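Local coordinates for protein chitosanase (Bacillus subtilis subsp. subtilis str. 168, PDB 7C6C) that cuts chitosan chains internally by hydrolysing beta-(1->4) linkages between D-glucosamine residues, as a family 46 glycoside hydrolase, at residues Thr15-Asn20 with Gly237-Lys242. Residues are numbered along the deposited sequence; the frame is centred on the assembly and turned at random.
Sequences TSIFEN and GNFVIK
Ile17 and Phe239 have the CA atoms nearest each other across segments 15-20 and 237-242, 8.3 Å apart. The first segment is helical, tied by bonds such as Glu19 N to Thr15 O at 2.8 Å; the second is an extended strand up to Ile241. The alternation of a beta strand decides who takes part: Phe239 and Ile241 set out toward the helix, while Asn238 and Val240 leave from the other side. The helix answers with one residue, Ile17, and the contact is wholly apolar. Ile17 lies across one face of the Phe239 ring, its CG1 4.0 Å from the ring centroid and 9° off the normal, a CH-pi contact over the middle of the ring. The two branches lie along the CD1/CE1 side of that face: Ile17 CD1 is 3.6 Å from Phe239 CG near the root of the ring, and Ile17 CG2 is 3.7 Å from Phe239 CE1 further out. With CG1 opposite the carbonyl carbon (chi1 -68°) and the chain extended beyond it (chi2 166°), CD1 is carried toward the root of the ring, while CG2, opposite the backbone N, lies further out. Ile17 CD1 also reaches the other inward-facing strand residue, meeting Ile241 CD1 methyl to methyl at 4.0 Å. A single helix residue thus bridges two successive inward positions of the strand. The contact is structural packing, although the same helical segment carries Glu19, the predicted proton donor. Ile241 packs further along helix 5-20 on Arg10 and Leu14, and the C-terminal carboxylate of Lys242 forms salt bridges with Arg9 and Arg10. Strand 237-241 pairs antiparallel with strand 229-233, whose Val231 also touches Ile17, so the C-terminal hairpin packs against helix 5-20.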
loop_
_atom_site.group_PDB
_atom_site.type_symbol
_atom_site.label_atom_id
_atom_site.label_comp_id
_atom_site.label_asym_id
_atom_site.label_seq_id
_atom_site.Cartn_x
_atom_site.Cartn_y
_atom_site.Cartn_z
ATOM N N THR A 15 3.521 -1.746 -7.021
ATOM C CA THR A 15 2.539 -0.973 -6.265
ATOM C C THR A 15 2.222 0.340 -6.963
ATOM O O THR A 15 1.059 0.752 -7.019
ATOM C CB THR A 15 3.041 -0.735 -4.842
ATOM O OG1 THR A 15 3.103 -1.994 -4.158
ATOM C CG2 THR A 15 2.131 0.211 -4.083
ATOM N N SER A 16 3.239 0.992 -7.530
ATOM C CA SER A 16 3.017 2.255 -8.219
ATOM C C SER A 16 2.082 2.081 -9.416
ATOM O O SER A 16 1.234 2.943 -9.676
ATOM C CB SER A 16 4.363 2.840 -8.634
ATOM O OG SER A 16 4.223 4.135 -9.187
ATOM N N ILE A 17 2.218 0.981 -10.164
ATOM C CA ILE A 17 1.261 0.703 -11.233
ATOM C C ILE A 17 -0.141 0.583 -10.653
ATOM O O ILE A 17 -1.106 1.170 -11.163
ATOM C CB ILE A 17 1.647 -0.578 -11.992
ATOM C CG1 ILE A 17 2.941 -0.368 -12.779
ATOM C CG2 ILE A 17 0.491 -1.022 -12.898
ATOM C CD1 ILE A 17 3.550 -1.671 -13.275
ATOM N N PHE A 18 -0.271 -0.191 -9.572
ATOM C CA PHE A 18 -1.587 -0.450 -9.002
ATOM C C PHE A 18 -2.228 0.822 -8.468
ATOM O O PHE A 18 -3.448 0.978 -8.550
ATOM C CB PHE A 18 -1.492 -1.497 -7.891
ATOM C CG PHE A 18 -0.798 -2.771 -8.295
ATOM C CD1 PHE A 18 -0.851 -3.254 -9.606
ATOM C CD2 PHE A 18 -0.090 -3.497 -7.350
ATOM C CE1 PHE A 18 -0.204 -4.442 -9.953
ATOM C CE2 PHE A 18 0.556 -4.679 -7.690
ATOM C CZ PHE A 18 0.499 -5.150 -8.992
ATOM N N GLU A 19 -1.433 1.742 -7.933
ATOM C CA GLU A 19 -1.966 2.964 -7.340
ATOM C C GLU A 19 -2.188 4.066 -8.370
ATOM O O GLU A 19 -3.187 4.791 -8.298
ATOM C CB GLU A 19 -1.023 3.477 -6.245
ATOM C CG GLU A 19 -0.725 2.465 -5.150
ATOM C CD GLU A 19 -1.852 2.332 -4.147
ATOM O OE1 GLU A 19 -2.304 3.370 -3.620
ATOM O OE2 GLU A 19 -2.291 1.190 -3.897
ATOM N N ASN A 20 -1.266 4.217 -9.319
ATOM C CA ASN A 20 -1.249 5.391 -10.176
ATOM C C ASN A 20 -1.050 5.104 -11.655
ATOM O O ASN A 20 -0.966 6.057 -12.433
ATOM C CB ASN A 20 -0.161 6.376 -9.718
ATOM C CG ASN A 20 -0.371 6.857 -8.300
ATOM O OD1 ASN A 20 0.364 6.474 -7.393
ATOM N ND2 ASN A 20 -1.381 7.698 -8.100
ATOM N N GLY A 237 -2.783 -1.655 -18.202
ATOM C CA GLY A 237 -1.934 -1.485 -19.360
ATOM C C GLY A 237 -0.680 -2.332 -19.276
ATOM O O GLY A 237 -0.575 -3.284 -18.496
ATOM N N ASN A 238 0.295 -1.963 -20.099
ATOM C CA ASN A 238 1.529 -2.719 -20.255
ATOM C C ASN A 238 2.704 -1.910 -19.742
ATOM O O ASN A 238 2.836 -0.725 -20.068
ATOM C CB ASN A 238 1.763 -3.033 -21.725
ATOM C CG ASN A 238 0.575 -3.677 -22.351
ATOM O OD1 ASN A 238 0.060 -4.662 -21.823
ATOM N ND2 ASN A 238 0.096 -3.111 -23.455
ATOM N N PHE A 239 3.571 -2.562 -18.973
ATOM C CA PHE A 239 4.715 -1.905 -18.364
ATOM C C PHE A 239 5.891 -2.860 -18.347
ATOM O O PHE A 239 5.721 -4.083 -18.328
ATOM C CB PHE A 239 4.435 -1.499 -16.906
ATOM C CG PHE A 239 3.225 -0.635 -16.745
ATOM C CD1 PHE A 239 1.965 -1.202 -16.625
ATOM C CD2 PHE A 239 3.343 0.745 -16.727
ATOM C CE1 PHE A 239 0.835 -0.414 -16.496
ATOM C CE2 PHE A 239 2.214 1.547 -16.590
ATOM C CZ PHE A 239 0.962 0.963 -16.475
ATOM N N VAL A 240 7.087 -2.289 -18.328
ATOM C CA VAL A 240 8.292 -3.030 -17.997
ATOM C C VAL A 240 8.871 -2.473 -16.705
ATOM O O VAL A 240 8.862 -1.257 -16.474
ATOM C CB VAL A 240 9.326 -3.034 -19.143
ATOM C CG1 VAL A 240 9.828 -1.628 -19.442
ATOM C CG2 VAL A 240 10.473 -3.969 -18.802
ATOM N N ILE A 241 9.350 -3.373 -15.855
ATOM C CA ILE A 241 10.029 -3.036 -14.613
ATOM C C ILE A 241 11.414 -3.656 -14.705
ATOM O O ILE A 241 11.543 -4.875 -14.867
ATOM C CB ILE A 241 9.252 -3.570 -13.401
ATOM C CG1 ILE A 241 7.924 -2.822 -13.258
ATOM C CG2 ILE A 241 10.078 -3.471 -12.129
ATOM C CD1 ILE A 241 6.974 -3.427 -12.239
ATOM N N LYS A 242 12.444 -2.824 -14.658
ATOM C CA LYS A 242 13.809 -3.310 -14.831
ATOM C C LYS A 242 14.225 -4.239 -13.696
ATOM O O LYS A 242 15.039 -5.150 -13.898
ATOM C CB LYS A 242 14.777 -2.126 -14.936
ATOM C CG LYS A 242 16.234 -2.495 -15.173
ATOM C CD LYS A 242 17.170 -1.385 -14.704
ATOM C CE LYS A 242 17.740 -1.688 -13.326
ATOM N NZ LYS A 242 17.814 -0.474 -12.469
ATOM O OXT LYS A 242 13.744 -4.090 -12.567
#